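PDB 7JPJ: diaminopimelate decarboxylase from Phaeodactylum tricornutum, which probably catalyses the pyridoxal 5'-phosphate-dependent decarboxylation of diaminopimelate to lysine and works as a dimer. Local coordinates for residues L68-S82 against A89-T103. Numbering follows the deposited sequence.
Sequences LKYFHSKNIHVDASS and AMDAGVPAENISLST
Val-78 and Ala-80 pair with Ile-99 and Leu-101 as neighbouring parallel strands, two staves of the TIM-type barrel of the pyridoxal-binding domain. Helix 83-91 makes the beta-alpha-beta crossover between them. Four backbone bonds knit the pair: Val-78 N to Asn-98 O, Ser-100 N to Val-78 O, Ala-80 N to Ser-100 O (2.8 Å) and Ser-102 N to Ala-80 O. The tight part lies between strands and helices. Ile-99 CG2 packs against both Ala-80 CB and Val-78 CG1, at 3.9 and 4.0 Å. On the same side Leu-68 of helix 65-73 packs on alanines at the end of helix 83-91 and just past it. Its CD1 lies 3.9 Å from Ala-92 CB and also touches Ala-89.

The other strand face, toward the barrel interior, carries polar Asp-79 and Ser-100. At the C-terminal strand ends one water lies within hydrogen-bonding distance of Asp-79 OD1, Ser-81 OG and Ser-102 O and bridges the segments. Ser-81 also packs on Lys-60, the predicted cofactor lysine, which carries no cofactor here.

The looser side, at the N-terminal strand ends, is partly exposed. There the Asn-98 amide lies over one face of the His-77 ring, the planes 6° apart. Asn-98 CG lies 3.7 Å from His-77 CE1, offset toward the ring's rim. Asn-98 ND2 also reaches the edge of the His-72 ring, while Pro-95 CD approaches His-72 NE2. Next to this cluster, helix 83-91 ends in a Schellman motif at Gly-93. Exposed Lys-69 bends at its last torsion (chi4 -63°). Its NZ donates to Ala-92 O at 2.8 Å, from well above the carbonyl plane.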
ATOM      1  N   LEU A  68      -4.161 -18.122  12.607  1.00 17.59           N
ATOM      2  CA  LEU A  68      -3.963 -18.012  14.049  1.00 17.71           C
ATOM      3  C   LEU A  68      -4.385 -19.293  14.755  1.00 18.05           C
ATOM      4  O   LEU A  68      -3.673 -19.794  15.633  1.00 17.99           O
ATOM      5  CB  LEU A  68      -4.744 -16.820  14.600  1.00 18.17           C
ATOM      6  CG  LEU A  68      -4.288 -15.429  14.171  1.00 18.18           C
ATOM      7  CD1 LEU A  68      -5.096 -14.376  14.910  1.00 19.14           C
ATOM      8  CD2 LEU A  68      -2.802 -15.250  14.420  1.00 18.03           C
ATOM      9  N   LYS A  69      -5.546 -19.836  14.385  1.00 18.31           N
ATOM     10  CA  LYS A  69      -6.022 -21.060  15.018  1.00 18.85           C
ATOM     11  C   LYS A  69      -5.086 -22.230  14.736  1.00 18.88           C
ATOM     12  O   LYS A  69      -4.869 -23.084  15.605  1.00 19.36           O
ATOM     13  CB  LYS A  69      -7.441 -21.380  14.544  1.00 19.69           C
ATOM     14  CG  LYS A  69      -8.497 -20.394  15.021  1.00 20.01           C
ATOM     15  CD  LYS A  69      -9.845 -20.683  14.375  1.00 21.04           C
ATOM     16  CE  LYS A  69     -10.865 -19.590  14.679  1.00 21.15           C
ATOM     17  NZ  LYS A  69     -11.173 -19.485  16.135  1.00 21.33           N
ATOM     18  N   TYR A  70      -4.514 -22.282  13.530  1.00 18.47           N
ATOM     19  CA  TYR A  70      -3.630 -23.392  13.188  1.00 19.08           C
ATOM     20  C   TYR A  70      -2.327 -23.321  13.975  1.00 18.46           C
ATOM     21  O   TYR A  70      -1.877 -24.326  14.540  1.00 19.00           O
ATOM     22  CB  TYR A  70      -3.340 -23.414  11.690  1.00 19.50           C
ATOM     23  CG  TYR A  70      -2.303 -24.453  11.350  1.00 20.35           C
ATOM     24  CD1 TYR A  70      -2.647 -25.794  11.264  1.00 21.78           C
ATOM     25  CD2 TYR A  70      -0.970 -24.103  11.160  1.00 19.76           C
ATOM     26  CE1 TYR A  70      -1.703 -26.757  10.978  1.00 22.46           C
ATOM     27  CE2 TYR A  70      -0.016 -25.062  10.875  1.00 20.49           C
ATOM     28  CZ  TYR A  70      -0.390 -26.385  10.784  1.00 21.77           C
ATOM     29  OH  TYR A  70       0.549 -27.347  10.500  1.00 22.56           O
ATOM     30  N   PHE A  71      -1.692 -22.147  14.004  1.00 19.25           N
ATOM     31  CA  PHE A  71      -0.447 -22.003  14.752  1.00 18.52           C
ATOM     32  C   PHE A  71      -0.671 -22.160  16.249  1.00 18.59           C
ATOM     33  O   PHE A  71       0.250 -22.554  16.973  1.00 18.57           O
ATOM     34  CB  PHE A  71       0.199 -20.652  14.458  1.00 17.28           C
ATOM     35  CG  PHE A  71       0.847 -20.566  13.102  1.00 17.30           C
ATOM     36  CD1 PHE A  71       1.384 -21.691  12.501  1.00 18.23           C
ATOM     37  CD2 PHE A  71       0.924 -19.353  12.436  1.00 16.59           C
ATOM     38  CE1 PHE A  71       1.984 -21.608  11.255  1.00 18.48           C
ATOM     39  CE2 PHE A  71       1.520 -19.265  11.193  1.00 16.80           C
ATOM     40  CZ  PHE A  71       2.050 -20.394  10.600  1.00 17.76           C
ATOM     41  N   HIS A  72      -1.877 -21.863  16.735  1.00 18.33           N
ATOM     42  CA  HIS A  72      -2.165 -22.101  18.145  1.00 18.58           C
ATOM     43  C   HIS A  72      -2.212 -23.594  18.449  1.00 19.15           C
ATOM     44  O   HIS A  72      -1.705 -24.038  19.487  1.00 19.43           O
ATOM     45  CB  HIS A  72      -3.479 -21.424  18.542  1.00 18.90           C
ATOM     46  CG  HIS A  72      -3.813 -21.565  19.994  1.00 19.38           C
ATOM     47  ND1 HIS A  72      -5.038 -22.014  20.439  1.00 19.98           N
ATOM     48  CD2 HIS A  72      -3.073 -21.329  21.104  1.00 19.45           C
ATOM     49  CE1 HIS A  72      -5.039 -22.045  21.760  1.00 20.30           C
ATOM     50  NE2 HIS A  72      -3.859 -21.636  22.187  1.00 20.00           N
ATOM     51  N   SER A  73      -2.808 -24.385  17.554  1.00 18.87           N
ATOM     52  CA  SER A  73      -2.847 -25.831  17.738  1.00 19.34           C
ATOM     53  C   SER A  73      -1.458 -26.455  17.709  1.00 20.51           C
ATOM     54  O   SER A  73      -1.279 -27.569  18.215  1.00 21.29           O
ATOM     55  CB  SER A  73      -3.727 -26.469  16.664  1.00 18.96           C
ATOM     56  OG  SER A  73      -3.185 -26.250  15.374  1.00 18.44           O
ATOM     57  N   LYS A  74      -0.476 -25.768  17.125  1.00 20.76           N
ATOM     58  CA  LYS A  74       0.902 -26.236  17.100  1.00 21.68           C
ATOM     59  C   LYS A  74       1.733 -25.682  18.250  1.00 23.30           C
ATOM     60  O   LYS A  74       2.960 -25.815  18.228  1.00 24.50           O
ATOM     61  CB  LYS A  74       1.558 -25.871  15.766  1.00 20.52           C
ATOM     62  CG  LYS A  74       0.981 -26.616  14.576  1.00 19.18           C
ATOM     63  CD  LYS A  74       1.353 -28.084  14.619  1.00 19.52           C
ATOM     64  CE  LYS A  74       2.435 -28.407  13.604  1.00 18.54           C
ATOM     65  NZ  LYS A  74       2.710 -29.875  13.536  1.00 19.02           N
ATOM     66  N   ASN A  75       1.090 -25.065  19.245  1.00 20.74           N
ATOM     67  CA  ASN A  75       1.760 -24.482  20.412  1.00 21.86           C
ATOM     68  C   ASN A  75       2.715 -23.356  20.025  1.00 22.04           C
ATOM     69  O   ASN A  75       3.749 -23.155  20.669  1.00 22.90           O
ATOM     70  CB  ASN A  75       2.491 -25.550  21.231  1.00 23.24           C
ATOM     71  CG  ASN A  75       1.548 -26.583  21.801  1.00 23.23           C
ATOM     72  OD1 ASN A  75       0.369 -26.306  22.021  1.00 22.20           O
ATOM     73  ND2 ASN A  75       2.057 -27.787  22.037  1.00 24.26           N
ATOM     74  N   ILE A  76       2.373 -22.611  18.977  1.00 18.93           N
ATOM     75  CA  ILE A  76       3.101 -21.412  18.581  1.00 18.52           C
ATOM     76  C   ILE A  76       2.339 -20.203  19.103  1.00 18.55           C
ATOM     77  O   ILE A  76       1.119 -20.103  18.923  1.00 18.52           O
ATOM     78  CB  ILE A  76       3.276 -21.342  17.056  1.00 17.94           C
ATOM     79  CG1 ILE A  76       4.279 -22.396  16.587  1.00 17.98           C
ATOM     80  CG2 ILE A  76       3.723 -19.953  16.631  1.00 17.55           C
ATOM     81  CD1 ILE A  76       4.577 -22.330  15.110  1.00 17.54           C
ATOM     82  N   HIS A  77       3.048 -19.290  19.758  1.00 18.66           N
ATOM     83  CA  HIS A  77       2.421 -18.132  20.375  1.00 18.36           C
ATOM     84  C   HIS A  77       2.300 -17.000  19.352  1.00 17.51           C
ATOM     85  O   HIS A  77       2.564 -17.178  18.159  1.00 17.06           O
ATOM     86  CB  HIS A  77       3.204 -17.721  21.620  1.00 19.35           C
ATOM     87  CG  HIS A  77       3.146 -18.729  22.729  1.00 20.02           C
ATOM     88  ND1 HIS A  77       3.155 -18.374  24.060  1.00 20.46           N
ATOM     89  CD2 HIS A  77       3.078 -20.081  22.701  1.00 20.28           C
ATOM     90  CE1 HIS A  77       3.097 -19.465  24.805  1.00 20.79           C
ATOM     91  NE2 HIS A  77       3.049 -20.513  24.003  1.00 20.85           N
ATOM     92  N   VAL A  78       1.894 -15.816  19.807  1.00 18.39           N
ATOM     93  CA  VAL A  78       1.594 -14.692  18.926  1.00 17.92           C
ATOM     94  C   VAL A  78       2.381 -13.471  19.387  1.00 18.05           C
ATOM     95  O   VAL A  78       2.429 -13.173  20.586  1.00 18.62           O
ATOM     96  CB  VAL A  78       0.083 -14.389  18.898  1.00 17.97           C
ATOM     97  CG1 VAL A  78      -0.176 -12.935  18.530  1.00 17.75           C
ATOM     98  CG2 VAL A  78      -0.626 -15.317  17.928  1.00 17.70           C
ATOM     99  N   ASP A  79       3.005 -12.774  18.433  1.00 19.35           N
ATOM    100  CA  ASP A  79       3.637 -11.476  18.655  1.00 19.89           C
ATOM    101  C   ASP A  79       2.801 -10.413  17.947  1.00 19.21           C
ATOM    102  O   ASP A  79       2.732 -10.391  16.712  1.00 18.26           O
ATOM    103  CB  ASP A  79       5.079 -11.474  18.149  1.00 20.05           C
ATOM    104  CG  ASP A  79       5.576 -10.078  17.787  1.00 20.14           C
ATOM    105  OD1 ASP A  79       5.410  -9.136  18.601  1.00 20.57           O
ATOM    106  OD2 ASP A  79       6.142  -9.924  16.681  1.00 19.57           O
ATOM    107  N   ALA A  80       2.181  -9.529  18.726  1.00 19.56           N
ATOM    108  CA  ALA A  80       1.245  -8.543  18.202  1.00 18.65           C
ATOM    109  C   ALA A  80       1.919  -7.185  18.049  1.00 19.51           C
ATOM    110  O   ALA A  80       2.754  -6.797  18.870  1.00 20.69           O
ATOM    111  CB  ALA A  80       0.024  -8.421  19.112  1.00 18.29           C
ATOM    112  N   SER A  81       1.537  -6.461  16.995  1.00 19.53           N
ATOM    113  CA  SER A  81       2.133  -5.174  16.668  1.00 20.19           C
ATOM    114  C   SER A  81       1.310  -3.985  17.145  1.00 20.50           C
ATOM    115  O   SER A  81       1.773  -2.846  17.021  1.00 21.28           O
ATOM    116  CB  SER A  81       2.340  -5.061  15.156  1.00 18.84           C
ATOM    117  OG  SER A  81       3.341  -5.954  14.717  1.00 19.12           O
ATOM    118  N   SER A  82       0.106  -4.214  17.660  1.00 19.38           N
ATOM    119  CA  SER A  82      -0.728  -3.132  18.162  1.00 19.49           C
ATOM    120  C   SER A  82      -1.805  -3.731  19.048  1.00 19.14           C
ATOM    121  O   SER A  82      -2.042  -4.942  19.035  1.00 19.03           O
ATOM    122  CB  SER A  82      -1.360  -2.320  17.023  1.00 18.44           C
ATOM    123  OG  SER A  82      -2.283  -3.102  16.281  1.00 18.03           O
ATOM    124  N   ALA A  89      -6.333 -11.346  17.887  1.00 19.25           N
ATOM    125  CA  ALA A  89      -5.885 -12.705  18.176  1.00 19.41           C
ATOM    126  C   ALA A  89      -6.756 -13.368  19.228  1.00 20.07           C
ATOM    127  O   ALA A  89      -6.985 -14.582  19.172  1.00 20.16           O
ATOM    128  CB  ALA A  89      -4.426 -12.700  18.632  1.00 19.55           C
ATOM    129  N   MET A  90      -7.251 -12.594  20.195  1.00 19.71           N
ATOM    130  CA  MET A  90      -8.111 -13.172  21.217  1.00 20.39           C
ATOM    131  C   MET A  90      -9.464 -13.566  20.643  1.00 20.48           C
ATOM    132  O   MET A  90     -10.126 -14.461  21.181  1.00 21.04           O
ATOM    133  CB  MET A  90      -8.272 -12.193  22.378  1.00 20.94           C
ATOM    134  CG  MET A  90      -7.039 -12.109  23.258  1.00 21.14           C
ATOM    135  SD  MET A  90      -7.286 -11.123  24.742  1.00 22.48           S
ATOM    136  CE  MET A  90      -7.812  -9.569  24.019  1.00 22.04           C
ATOM    137  N   ASP A  91      -9.886 -12.923  19.550  1.00 21.76           N
ATOM    138  CA  ASP A  91     -11.120 -13.330  18.887  1.00 21.91           C
ATOM    139  C   ASP A  91     -10.971 -14.686  18.210  1.00 21.64           C
ATOM    140  O   ASP A  91     -11.950 -15.434  18.104  1.00 21.95           O
ATOM    141  CB  ASP A  91     -11.544 -12.271  17.870  1.00 21.49           C
ATOM    142  CG  ASP A  91     -12.372 -11.166  18.495  1.00 22.08           C
ATOM    143  OD1 ASP A  91     -12.927 -11.393  19.592  1.00 22.90           O
ATOM    144  OD2 ASP A  91     -12.468 -10.070  17.895  1.00 21.86           O
ATOM    145  N   ALA A  92      -9.763 -15.023  17.754  1.00 20.36           N
ATOM    146  CA  ALA A  92      -9.496 -16.302  17.105  1.00 20.25           C
ATOM    147  C   ALA A  92      -9.265 -17.437  18.095  1.00 20.75           C
ATOM    148  O   ALA A  92      -8.975 -18.561  17.668  1.00 20.56           O
ATOM    149  CB  ALA A  92      -8.286 -16.177  16.177  1.00 19.60           C
ATOM    150  N   GLY A  93      -9.382 -17.176  19.395  1.00 19.18           N
ATOM    151  CA  GLY A  93      -9.206 -18.193  20.408  1.00 19.73           C
ATOM    152  C   GLY A  93      -7.845 -18.227  21.063  1.00 19.63           C
ATOM    153  O   GLY A  93      -7.613 -19.088  21.919  1.00 20.13           O
ATOM    154  N   VAL A  94      -6.941 -17.332  20.693  1.00 19.41           N
ATOM    155  CA  VAL A  94      -5.614 -17.323  21.317  1.00 19.40           C
ATOM    156  C   VAL A  94      -5.739 -16.793  22.742  1.00 20.12           C
ATOM    157  O   VAL A  94      -6.290 -15.696  22.944  1.00 20.24           O
ATOM    158  CB  VAL A  94      -4.643 -16.474  20.494  1.00 18.69           C
ATOM    159  CG1 VAL A  94      -3.302 -16.356  21.200  1.00 18.78           C
ATOM    160  CG2 VAL A  94      -4.463 -17.072  19.106  1.00 18.10           C
ATOM    161  N   PRO A  95      -5.278 -17.529  23.752  1.00 19.66           N
ATOM    162  CA  PRO A  95      -5.319 -17.003  25.119  1.00 20.46           C
ATOM    163  C   PRO A  95      -4.401 -15.802  25.267  1.00 20.27           C
ATOM    164  O   PRO A  95      -3.411 -15.655  24.544  1.00 19.63           O
ATOM    165  CB  PRO A  95      -4.838 -18.183  25.975  1.00 21.06           C
ATOM    166  CG  PRO A  95      -4.991 -19.393  25.096  1.00 20.67           C
ATOM    167  CD  PRO A  95      -4.752 -18.901  23.705  1.00 19.70           C
ATOM    168  N   ALA A  96      -4.744 -14.939  26.226  1.00 20.88           N
ATOM    169  CA  ALA A  96      -4.013 -13.687  26.395  1.00 20.85           C
ATOM    170  C   ALA A  96      -2.546 -13.931  26.727  1.00 21.47           C
ATOM    171  O   ALA A  96      -1.665 -13.220  26.228  1.00 21.73           O
ATOM    172  CB  ALA A  96      -4.676 -12.839  27.480  1.00 21.58           C
ATOM    173  N   GLU A  97      -2.262 -14.934  27.560  1.00 21.64           N
ATOM    174  CA  GLU A  97      -0.892 -15.197  27.988  1.00 22.44           C
ATOM    175  C   GLU A  97       0.019 -15.596  26.833  1.00 22.58           C
ATOM    176  O   GLU A  97       1.244 -15.481  26.957  1.00 23.15           O
ATOM    177  CB  GLU A  97      -0.862 -16.295  29.058  1.00 23.00           C
ATOM    178  CG  GLU A  97      -2.044 -16.297  30.017  1.00 23.52           C
ATOM    179  CD  GLU A  97      -3.296 -16.915  29.412  1.00 23.20           C
ATOM    180  OE1 GLU A  97      -4.346 -16.230  29.391  1.00 23.70           O
ATOM    181  OE2 GLU A  97      -3.223 -18.076  28.947  1.00 22.64           O
ATOM    182  N   ASN A  98      -0.542 -16.067  25.722  1.00 20.69           N
ATOM    183  CA  ASN A  98       0.250 -16.442  24.560  1.00 20.96           C
ATOM    184  C   ASN A  98       0.552 -15.261  23.648  1.00 20.89           C
ATOM    185  O   ASN A  98       1.200 -15.448  22.613  1.00 21.09           O
ATOM    186  CB  ASN A  98      -0.462 -17.536  23.756  1.00 20.36           C
ATOM    187  CG  ASN A  98      -0.548 -18.852  24.506  1.00 20.86           C
ATOM    188  OD1 ASN A  98      -0.451 -18.893  25.734  1.00 21.25           O
ATOM    189  ND2 ASN A  98      -0.727 -19.939  23.764  1.00 20.66           N
ATOM    190  N   ILE A  99       0.108 -14.060  24.003  1.00 19.65           N
ATOM    191  CA  ILE A  99       0.313 -12.866  23.194  1.00 19.11           C
ATOM    192  C   ILE A  99       1.315 -11.966  23.900  1.00 19.51           C
ATOM    193  O   ILE A  99       1.219 -11.753  25.115  1.00 20.32           O
ATOM    194  CB  ILE A  99      -1.010 -12.119  22.944  1.00 19.04           C
ATOM    195  CG1 ILE A  99      -2.080 -13.083  22.428  1.00 18.86           C
ATOM    196  CG2 ILE A  99      -0.798 -10.974  21.966  1.00 18.45           C
ATOM    197  CD1 ILE A  99      -3.444 -12.446  22.252  1.00 18.92           C
ATOM    198  N   SER A 100       2.279 -11.448  23.143  1.00 19.82           N
ATOM    199  CA  SER A 100       3.169 -10.393  23.603  1.00 20.18           C
ATOM    200  C   SER A 100       2.993  -9.182  22.697  1.00 20.17           C
ATOM    201  O   SER A 100       2.825  -9.325  21.482  1.00 20.07           O
ATOM    202  CB  SER A 100       4.633 -10.853  23.613  1.00 20.37           C
ATOM    203  OG  SER A 100       5.153 -10.949  22.301  1.00 20.44           O
ATOM    204  N   LEU A 101       3.026  -7.989  23.289  1.00 20.58           N
ATOM    205  CA  LEU A 101       2.734  -6.746  22.578  1.00 20.60           C
ATOM    206  C   LEU A 101       4.006  -5.914  22.447  1.00 20.93           C
ATOM    207  O   LEU A 101       4.554  -5.441  23.449  1.00 20.97           O
ATOM    208  CB  LEU A 101       1.640  -5.957  23.295  1.00 20.47           C
ATOM    209  CG  LEU A 101       1.382  -4.529  22.813  1.00 20.74           C
ATOM    210  CD1 LEU A 101       0.961  -4.511  21.349  1.00 20.40           C
ATOM    211  CD2 LEU A 101       0.334  -3.855  23.683  1.00 20.63           C
ATOM    212  N   SER A 102       4.466  -5.739  21.211  1.00 21.52           N
ATOM    213  CA  SER A 102       5.570  -4.843  20.879  1.00 21.63           C
ATOM    214  C   SER A 102       5.068  -3.892  19.800  1.00 22.18           C
ATOM    215  O   SER A 102       4.902  -4.296  18.644  1.00 22.04           O
ATOM    216  CB  SER A 102       6.798  -5.617  20.400  1.00 20.98           C
ATOM    217  OG  SER A 102       6.926  -6.853  21.082  1.00 20.97           O
ATOM    218  N   THR A 103       4.823  -2.638  20.174  1.00 21.42           N
ATOM    219  CA  THR A 103       4.126  -1.709  19.300  1.00 21.77           C
ATOM    220  C   THR A 103       4.829  -0.359  19.301  1.00 22.09           C
ATOM    221  O   THR A 103       5.493   0.017  20.269  1.00 21.93           O
ATOM    222  CB  THR A 103       2.657  -1.542  19.733  1.00 21.55           C
ATOM    223  OG1 THR A 103       1.990  -0.634  18.850  1.00 21.35           O
ATOM    224  CG2 THR A 103       2.568  -1.016  21.160  1.00 21.66           C
TER
HETATM  225  O   HOH W   1       5.437  -6.726  16.761  1.00 18.63           O